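ABC transporter (Caldanaerobius, PDB 4G68) probably serves as the extracellular solute-binding component of an ABC transporter, capturing xylan-derived xylo-oligosaccharides for uptake. Local coordinates at residues T66-F71 with T108-A113; S200-A205 with R325-E330; G411-P414 with I418-S421. All blocks are in the same frame, centred on the assembly; numbering follows the deposited sequence.

Interaction 1. Residues T66-F71 with T108-A113; sequences TFWNLF and TKIKAA. With XYS (alpha-D-xylopyranose), chain D; XYP (beta-D-xylopyranose), chain B.
Lys109 lays the end of its side chain over one face of the Trp68 indole. Its CE stands 3.6 Å from the centroid of the six-membered ring, almost on the ring normal, a CH-pi contact; NZ follows at 3.9 Å from the same centroid, 15° off the normal, as a cation-pi pair. Lys109 is fully extended, with CG anti to the backbone N (chi1 -172°); the chain crosses the indole at about a right angle and brings NZ over the six-membered ring. At the ring's edge Ala113 CB meets Trp68 CZ3 at 3.5 Å, while Ile110 CD1 approaches Trp68 CE3 obliquely at 3.9 Å. Replacing Trp68 by an alanine would probably leave the Lys109 ammonium without its pi partner and open a gap beside Ile110 and Ala113. Further along, Asn69 OD1 accepts from Phe71 N (3.0 Å) on a lone pair, an Asx turn that shapes the chain end leading into the glycan pocket. There Phe71 CD1 lies 3.7 Å from O5 of the alpha-xylose, and Leu70 CD1 meets O2 of the chain B beta-xylose. Strand 64-69 runs between parallel strands 95-100 and 122-126; helix 103-115 packs over its Trp68 side, helix 76-90 against Phe67, Asn69 and Phe71.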
loop_
_atom_site.group_PDB
_atom_site.type_symbol
_atom_site.label_atom_id
_atom_site.label_comp_id
_atom_site.label_asym_id
_atom_site.label_seq_id
_atom_site.Cartn_x
_atom_site.Cartn_y
_atom_site.Cartn_z
ATOM N N THR A 66 0.709 16.164 19.659
ATOM C CA THR A 66 -0.106 16.007 18.453
ATOM C C THR A 66 0.319 14.760 17.647
ATOM O O THR A 66 1.521 14.400 17.619
ATOM C CB THR A 66 0.128 17.185 17.503
ATOM O OG1 THR A 66 1.542 17.447 17.324
ATOM C CG2 THR A 66 -0.506 18.455 18.117
ATOM N N PHE A 67 -0.680 14.160 17.008
ATOM C CA PHE A 67 -0.520 12.918 16.180
ATOM C C PHE A 67 -1.343 13.061 14.927
ATOM O O PHE A 67 -2.565 13.274 15.005
ATOM C CB PHE A 67 -1.025 11.720 16.973
ATOM C CG PHE A 67 -1.152 10.425 16.205
ATOM C CD1 PHE A 67 -0.110 9.982 15.357
ATOM C CD2 PHE A 67 -2.231 9.592 16.459
ATOM C CE1 PHE A 67 -0.178 8.748 14.717
ATOM C CE2 PHE A 67 -2.340 8.339 15.785
ATOM C CZ PHE A 67 -1.302 7.929 14.915
ATOM N N TRP A 68 -0.677 12.900 13.770
ATOM C CA TRP A 68 -1.435 12.896 12.508
ATOM C C TRP A 68 -1.432 11.526 11.875
ATOM O O TRP A 68 -0.415 10.822 11.898
ATOM C CB TRP A 68 -0.883 13.888 11.502
ATOM C CG TRP A 68 -0.887 15.340 11.930
ATOM C CD1 TRP A 68 -1.477 15.927 13.069
ATOM C CD2 TRP A 68 -0.248 16.411 11.222
ATOM N NE1 TRP A 68 -1.179 17.307 13.099
ATOM C CE2 TRP A 68 -0.469 17.630 11.996
ATOM C CE3 TRP A 68 0.429 16.498 10.013
ATOM C CZ2 TRP A 68 0.017 18.898 11.545
ATOM C CZ3 TRP A 68 0.974 17.737 9.607
ATOM C CH2 TRP A 68 0.739 18.915 10.332
ATOM N N ASN A 69 -2.575 11.149 11.331
ATOM C CA ASN A 69 -2.715 9.897 10.599
ATOM C C ASN A 69 -3.745 10.002 9.463
ATOM O O ASN A 69 -4.452 11.038 9.319
ATOM C CB ASN A 69 -3.032 8.704 11.578
ATOM C CG ASN A 69 -4.417 8.854 12.241
ATOM O OD1 ASN A 69 -5.436 8.539 11.616
ATOM N ND2 ASN A 69 -4.474 9.405 13.472
ATOM N N LEU A 70 -3.898 8.937 8.674
ATOM C CA LEU A 70 -4.825 8.999 7.556
ATOM C C LEU A 70 -5.974 8.075 7.664
ATOM O O LEU A 70 -6.583 7.765 6.653
ATOM C CB LEU A 70 -3.999 8.791 6.237
ATOM C CG LEU A 70 -3.160 7.475 6.132
ATOM C CD1 LEU A 70 -3.980 6.188 6.336
ATOM C CD2 LEU A 70 -2.657 7.417 4.694
ATOM N N PHE A 71 -6.228 7.509 8.875
ATOM C CA PHE A 71 -7.320 6.553 8.976
ATOM C C PHE A 71 -8.709 7.211 8.997
ATOM O O PHE A 71 -9.288 7.501 10.048
ATOM C CB PHE A 71 -7.119 5.630 10.165
ATOM C CG PHE A 71 -5.976 4.645 9.938
ATOM C CD1 PHE A 71 -6.123 3.556 9.072
ATOM C CD2 PHE A 71 -4.723 4.902 10.520
ATOM C CE1 PHE A 71 -5.031 2.670 8.862
ATOM C CE2 PHE A 71 -3.652 4.057 10.271
ATOM C CZ PHE A 71 -3.799 2.950 9.456
ATOM N N THR A 108 0.252 15.523 0.896
ATOM C CA THR A 108 0.520 16.950 0.754
ATOM C C THR A 108 0.761 17.655 2.089
ATOM O O THR A 108 1.719 18.436 2.242
ATOM C CB THR A 108 -0.642 17.628 0.002
ATOM O OG1 THR A 108 -0.815 16.969 -1.253
ATOM C CG2 THR A 108 -0.371 19.131 -0.227
ATOM N N LYS A 109 -0.111 17.357 3.031
ATOM C CA LYS A 109 -0.093 17.976 4.362
ATOM C C LYS A 109 1.247 17.681 5.058
ATOM O O LYS A 109 1.890 18.633 5.519
ATOM C CB LYS A 109 -1.216 17.460 5.216
ATOM C CG LYS A 109 -1.356 18.203 6.545
ATOM C CD LYS A 109 -2.561 17.688 7.312
ATOM C CE LYS A 109 -2.589 18.445 8.673
ATOM N NZ LYS A 109 -3.534 18.010 9.716
ATOM N N ILE A 110 1.642 16.394 5.135
ATOM C CA ILE A 110 2.814 16.048 5.957
ATOM C C ILE A 110 4.123 16.581 5.295
ATOM O O ILE A 110 5.028 17.064 5.993
ATOM C CB ILE A 110 2.883 14.516 6.309
ATOM C CG1 ILE A 110 3.984 14.277 7.355
ATOM C CG2 ILE A 110 3.133 13.668 5.055
ATOM C CD1 ILE A 110 3.757 15.045 8.669
ATOM N N LYS A 111 4.207 16.532 3.967
ATOM C CA LYS A 111 5.422 17.067 3.288
ATOM C C LYS A 111 5.586 18.542 3.543
ATOM O O LYS A 111 6.722 19.016 3.886
ATOM C CB LYS A 111 5.368 16.776 1.802
ATOM C CG LYS A 111 5.551 15.276 1.595
ATOM C CD LYS A 111 5.757 14.863 0.145
ATOM C CE LYS A 111 4.740 15.358 -0.801
ATOM N NZ LYS A 111 5.042 14.700 -2.149
ATOM N N ALA A 112 4.470 19.270 3.400
ATOM C CA ALA A 112 4.541 20.732 3.612
ATOM C C ALA A 112 4.887 21.058 5.052
ATOM O O ALA A 112 5.688 21.989 5.304
ATOM C CB ALA A 112 3.232 21.407 3.258
ATOM N N ALA A 113 4.295 20.305 5.983
ATOM C CA ALA A 113 4.484 20.586 7.424
ATOM C C ALA A 113 5.940 20.351 7.820
ATOM O O ALA A 113 6.551 21.172 8.553
ATOM C CB ALA A 113 3.535 19.735 8.283
HETATM C C1 XYS D . -8.799 3.599 6.421
HETATM C C2 XYS D . -8.255 4.654 5.428
HETATM C C3 XYS D . -7.314 4.095 4.351
HETATM C C4 XYS D . -6.335 3.077 4.963
HETATM C C5 XYS D . -7.108 1.992 5.710
HETATM O O1 XYS D . -10.170 3.643 6.659
HETATM O O2 XYS D . -9.183 5.487 4.849
HETATM O O3 XYS D . -6.680 5.175 3.770
HETATM O O4 XYS D . -5.335 2.614 4.084
HETATM O O5 XYS D . -8.274 2.315 6.310
HETATM C C1 XYP B . -4.367 3.357 3.674
HETATM C C2 XYP B . -3.088 2.592 4.025
HETATM C C3 XYP B . -1.925 3.403 3.408
HETATM C C4 XYP B . -2.195 3.438 1.921
HETATM C C5 XYP B . -3.567 4.083 1.641
HETATM O O2 XYP B . -2.959 2.629 5.446
HETATM O O3 XYP B . -0.763 2.583 3.652
HETATM O O4 XYP B . -1.168 4.261 1.358
HETATM O O5 XYP B . -4.564 3.291 2.298
#

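Interaction 2. Residues S200-A205 with R325-E330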
loop_
_atom_site.group_PDB
_atom_site.type_symbol
_atom_site.label_atom_id
_atom_site.label_comp_id
_atom_site.label_asym_id
_atom_site.label_seq_id
_atom_site.Cartn_x
_atom_site.Cartn_y
_atom_site.Cartn_z
ATOM N N SER A 200 -2.667 -14.594 -19.661
ATOM C CA SER A 200 -3.615 -15.023 -20.719
ATOM C C SER A 200 -5.009 -15.351 -20.229
ATOM O O SER A 200 -5.990 -14.943 -20.833
ATOM C CB SER A 200 -3.075 -16.177 -21.525
ATOM O OG SER A 200 -1.934 -15.624 -22.147
ATOM N N GLU A 201 -5.083 -16.082 -19.115
ATOM C CA GLU A 201 -6.348 -16.384 -18.483
ATOM C C GLU A 201 -7.036 -15.110 -17.978
ATOM O O GLU A 201 -8.249 -15.001 -18.042
ATOM C CB GLU A 201 -6.191 -17.321 -17.279
ATOM C CG GLU A 201 -5.796 -18.710 -17.763
ATOM C CD GLU A 201 -5.356 -19.656 -16.680
ATOM O OE1 GLU A 201 -5.336 -19.309 -15.511
ATOM O OE2 GLU A 201 -5.023 -20.797 -16.999
ATOM N N LEU A 202 -6.247 -14.171 -17.466
ATOM C CA LEU A 202 -6.797 -12.934 -16.955
ATOM C C LEU A 202 -7.419 -12.141 -18.085
ATOM O O LEU A 202 -8.503 -11.575 -17.943
ATOM C CB LEU A 202 -5.705 -12.083 -16.286
ATOM C CG LEU A 202 -6.157 -10.705 -15.728
ATOM C CD1 LEU A 202 -7.255 -10.858 -14.660
ATOM C CD2 LEU A 202 -4.948 -9.955 -15.138
ATOM N N ILE A 203 -6.731 -12.039 -19.202
ATOM C CA ILE A 203 -7.367 -11.288 -20.344
ATOM C C ILE A 203 -8.643 -12.014 -20.820
ATOM O O ILE A 203 -9.678 -11.387 -21.173
ATOM C CB ILE A 203 -6.340 -11.115 -21.490
ATOM C CG1 ILE A 203 -5.115 -10.282 -21.073
ATOM C CG2 ILE A 203 -7.115 -10.629 -22.710
ATOM C CD1 ILE A 203 -5.355 -8.745 -21.000
ATOM N N ASP A 204 -8.599 -13.355 -20.846
ATOM C CA ASP A 204 -9.813 -14.094 -21.227
ATOM C C ASP A 204 -10.970 -13.838 -20.254
ATOM O O ASP A 204 -12.156 -13.672 -20.664
ATOM C CB ASP A 204 -9.527 -15.586 -21.393
ATOM C CG ASP A 204 -10.727 -16.356 -21.779
ATOM O OD1 ASP A 204 -11.212 -16.155 -22.914
ATOM O OD2 ASP A 204 -11.194 -17.212 -20.985
ATOM N N ALA A 205 -10.653 -13.769 -18.974
ATOM C CA ALA A 205 -11.693 -13.485 -17.967
ATOM C C ALA A 205 -12.233 -12.105 -18.079
ATOM O O ALA A 205 -13.435 -11.899 -17.931
ATOM C CB ALA A 205 -11.237 -13.795 -16.547
ATOM N N ARG A 325 -2.798 -14.346 -5.611
ATOM C CA ARG A 325 -1.647 -13.668 -6.157
ATOM C C ARG A 325 -1.995 -13.107 -7.525
ATOM O O ARG A 325 -2.866 -13.612 -8.223
ATOM C CB ARG A 325 -0.495 -14.659 -6.379
ATOM C CG ARG A 325 0.181 -15.068 -5.128
ATOM C CD ARG A 325 1.366 -15.968 -5.483
ATOM N NE ARG A 325 2.080 -16.158 -4.229
ATOM C CZ ARG A 325 2.235 -17.310 -3.613
ATOM N NH1 ARG A 325 1.808 -18.449 -4.163
ATOM N NH2 ARG A 325 2.871 -17.314 -2.483
ATOM N N PHE A 326 -1.309 -12.034 -7.941
ATOM C CA PHE A 326 -1.465 -11.633 -9.343
ATOM C C PHE A 326 -0.947 -12.753 -10.273
ATOM O O PHE A 326 0.018 -13.422 -9.933
ATOM C CB PHE A 326 -0.753 -10.293 -9.582
ATOM C CG PHE A 326 -1.089 -9.659 -10.891
ATOM C CD1 PHE A 326 -2.175 -8.780 -10.988
ATOM C CD2 PHE A 326 -0.303 -9.911 -12.015
ATOM C CE1 PHE A 326 -2.484 -8.141 -12.206
ATOM C CE2 PHE A 326 -0.666 -9.344 -13.261
ATOM C CZ PHE A 326 -1.724 -8.422 -13.344
ATOM N N PRO A 327 -1.590 -12.944 -11.429
ATOM C CA PRO A 327 -1.196 -14.075 -12.324
ATOM C C PRO A 327 0.238 -13.975 -12.830
ATOM O O PRO A 327 0.859 -12.882 -12.761
ATOM C CB PRO A 327 -2.164 -13.914 -13.497
ATOM C CG PRO A 327 -3.372 -13.360 -12.888
ATOM C CD PRO A 327 -2.868 -12.345 -11.883
ATOM N N THR A 328 0.734 -15.111 -13.334
ATOM C CA THR A 328 2.044 -15.206 -13.957
ATOM C C THR A 328 1.938 -14.687 -15.370
ATOM O O THR A 328 0.868 -14.628 -15.926
ATOM C CB THR A 328 2.563 -16.658 -13.965
ATOM O OG1 THR A 328 1.631 -17.483 -14.696
ATOM C CG2 THR A 328 2.601 -17.138 -12.541
ATOM N N ILE A 329 3.071 -14.294 -15.977
ATOM C CA ILE A 329 3.092 -13.870 -17.364
ATOM C C ILE A 329 4.072 -14.734 -18.167
ATOM O O ILE A 329 5.214 -14.851 -17.756
ATOM C CB ILE A 329 3.578 -12.404 -17.461
ATOM C CG1 ILE A 329 2.526 -11.481 -16.842
ATOM C CG2 ILE A 329 3.972 -12.049 -18.920
ATOM C CD1 ILE A 329 2.958 -10.026 -16.631
ATOM N N GLU A 330 3.580 -15.343 -19.250
ATOM C CA GLU A 330 4.380 -16.330 -20.016
ATOM C C GLU A 330 5.609 -15.627 -20.565
ATOM O O GLU A 330 5.518 -14.533 -21.128
ATOM C CB GLU A 330 3.558 -16.899 -21.179
ATOM C CG GLU A 330 4.228 -18.049 -21.909
ATOM C CD GLU A 330 3.249 -18.743 -22.897
ATOM O OE1 GLU A 330 2.635 -19.766 -22.602
ATOM O OE2 GLU A 330 3.032 -18.219 -23.954
HETATM O O HOH W 1 0.360 -15.629 -19.796
#
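Leu202 and Pro327 mark the nearest backbone approach, their CA atoms 7.4 Å apart, where a turn of helix 199-211 faces an extended, irregular run of chain. The helix carries its own bonds, such as Ala205 N to Glu201 O, and no direct hydrogen bond joins 200-205 to 325-330. A water links them instead, accepting from Ser200 N at 3.2 Å and from Glu330 N at 3.3 Å. The direct contact is apolar and buried. Leu202, its CG anti to the backbone N (chi1 178°), reaches out with CD2 to 4.0 Å from Phe326 CZ, the two side chains crossing at about a right angle. Nearer the helix backbone, Leu202 CB lies 4.3 Å from Pro327 CG. Pro327 also lays its CD over one face of the Phe326 ring, offset toward the rim, so the proline and phenylalanine form a joined apolar surface for the leucine. Phe326 meets Phe300 edge-to-face, and Arg237 donates to the carbonyl oxygens of both Phe326 and Pro327. The arrangement is plain helix-on-loop packing in a periplasmic-binding-protein fold, joining helix 199-211 to the connection after strand 321-324, where Thr328 makes backbone hydrogen bonds with Thr197 and Phe199.

Interaction 3. Residues G411-P414 with I418-S421. With XYP (beta-D-xylopyranose), chain C.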
loop_
_atom_site.group_PDB
_atom_site.type_symbol
_atom_site.label_atom_id
_atom_site.label_comp_id
_atom_site.label_asym_id
_atom_site.label_seq_id
_atom_site.Cartn_x
_atom_site.Cartn_y
_atom_site.Cartn_z
ATOM N N GLY A 411 10.431 -12.788 -2.743
ATOM C CA GLY A 411 10.977 -11.429 -2.566
ATOM C C GLY A 411 9.871 -10.414 -2.817
ATOM O O GLY A 411 8.774 -10.747 -3.191
ATOM N N SER A 412 10.191 -9.168 -2.575
ATOM C CA SER A 412 9.152 -8.129 -2.654
ATOM C C SER A 412 9.854 -6.815 -2.860
ATOM O O SER A 412 11.086 -6.715 -2.645
ATOM C CB SER A 412 8.275 -8.115 -1.411
ATOM O OG SER A 412 9.047 -7.818 -0.246
ATOM N N VAL A 413 9.100 -5.815 -3.335
ATOM C CA VAL A 413 9.621 -4.452 -3.488
ATOM C C VAL A 413 8.433 -3.534 -3.286
ATOM O O VAL A 413 7.356 -3.888 -3.704
ATOM C CB VAL A 413 10.277 -4.220 -4.928
ATOM C CG1 VAL A 413 9.278 -4.369 -6.093
ATOM C CG2 VAL A 413 10.966 -2.878 -4.951
ATOM N N PRO A 414 8.619 -2.399 -2.587
ATOM C CA PRO A 414 7.513 -1.449 -2.296
ATOM C C PRO A 414 6.989 -0.828 -3.575
ATOM O O PRO A 414 7.743 -0.726 -4.574
ATOM C CB PRO A 414 8.200 -0.363 -1.469
ATOM C CG PRO A 414 9.271 -1.135 -0.730
ATOM C CD PRO A 414 9.798 -2.077 -1.771
ATOM N N ILE A 418 6.491 4.923 -3.224
ATOM C CA ILE A 418 7.022 4.917 -1.876
ATOM C C ILE A 418 8.541 4.647 -1.971
ATOM O O ILE A 418 9.293 4.977 -1.088
ATOM C CB ILE A 418 6.445 3.699 -1.050
ATOM C CG1 ILE A 418 4.993 3.777 -0.886
ATOM C CG2 ILE A 418 7.147 3.507 0.312
ATOM C CD1 ILE A 418 4.443 2.619 -0.028
ATOM N N TYR A 419 8.976 3.973 -3.008
ATOM C CA TYR A 419 10.382 3.624 -3.085
ATOM C C TYR A 419 11.121 4.814 -3.668
ATOM O O TYR A 419 12.178 5.222 -3.108
ATOM C CB TYR A 419 10.573 2.386 -3.999
ATOM C CG TYR A 419 11.997 1.865 -3.887
ATOM C CD1 TYR A 419 12.279 0.821 -3.030
ATOM C CD2 TYR A 419 13.036 2.422 -4.639
ATOM C CE1 TYR A 419 13.576 0.346 -2.876
ATOM C CE2 TYR A 419 14.352 1.961 -4.509
ATOM C CZ TYR A 419 14.586 0.899 -3.649
ATOM O OH TYR A 419 15.878 0.412 -3.451
ATOM N N LEU A 420 10.614 5.383 -4.792
ATOM C CA LEU A 420 11.123 6.670 -5.317
ATOM C C LEU A 420 10.709 7.842 -4.382
ATOM O O LEU A 420 9.860 7.662 -3.524
ATOM C CB LEU A 420 10.632 6.964 -6.776
ATOM C CG LEU A 420 10.937 5.830 -7.783
ATOM C CD1 LEU A 420 10.137 5.931 -9.065
ATOM C CD2 LEU A 420 12.449 5.791 -8.107
ATOM N N SER A 421 11.249 9.047 -4.582
ATOM C CA SER A 421 10.705 10.175 -3.795
ATOM C C SER A 421 10.358 11.257 -4.719
ATOM O O SER A 421 10.745 11.202 -5.854
ATOM C CB SER A 421 11.683 10.726 -2.734
ATOM O OG SER A 421 13.009 10.668 -3.188
HETATM C C1 XYP C . -0.759 4.004 0.050
HETATM C C2 XYP C . -0.188 5.294 -0.530
HETATM C C3 XYP C . 0.350 4.981 -1.932
HETATM C C4 XYP C . 1.280 3.741 -1.938
HETATM C C5 XYP C . 0.688 2.543 -1.141
HETATM O O2 XYP C . -1.190 6.291 -0.521
HETATM O O3 XYP C . 1.038 6.169 -2.381
HETATM O O4 XYP C . 1.598 3.304 -3.262
HETATM O O5 XYP C . 0.213 2.985 0.126
#
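Pro414 and Tyr419 carry this contact, the proline ring resting obliquely against the tyrosine ring. Pro414 CD comes to 4.0 Å from Tyr419 CD1, and the same ring carbon is met by Val413 CG2 at 4.4 Å, so two successive residues of the 411-414 segment lie against one corner of the aromatic ring. Tyr419 has CG anti to its backbone N (chi1 -170°), which swings the ring back from the end of the short helix toward Pro414. The polar end of the ring lies beyond the apolar contact: Tyr419 OH is hydrogen-bonded to Asn249 OD1, a bond that satisfies the hydroxyl and helps to hold the far end of the side chain in place.

Ile418 divides its side chain between two tasks. Its CG2 branch, anti to the backbone N, packs against Pro414 CB at 4.4 Å. The CG1 branch sits beside the backbone N (chi1 -63°) and, extended through CD1 (chi2 -178°), turns to the glycan instead. Ile418 CG1 and CD1 each lie 3.9 Å from C4 of the chain C beta-xylose, and CD1 is equally near C5, a van der Waals touch on the sugar. Ile418 is thus a pocket residue whose other branch is backed by Pro414, while this xylose makes its hydrogen bonds with side chains such as Asp417, Asn103 and Trp229.

Around the contact, Val413 pairs through its backbone with Tyr339 and Gly341, Pro414 and Ile418 both touch Val344 of strand 341-349, and helix 241-248 receives Val413 through Thr244 and Tyr419 through Arg245 and Leu248.

Following the chain from the N terminus, interaction 1 comes first, closing a loop of 36 residues between strand 64-69 and helix 103-115. Interaction 2 then spans 119 residues, bringing helix 199-211 to the connection before strand 341-349. Interaction 3 is a tight local closure of three intervening residues near the C-terminal end. The three follow in series; none nests in or crosses another. Interactions 1 and 2 lie on opposite sides of the chain's centre, their centres about 38 Å apart. Interaction 3 is about 21 Å and 23 Å, centre to centre, from 1 and 2. Interactions 1 and 3 both border the bound glycan, whereas interaction 2 joins the parts most widely separated along the chain.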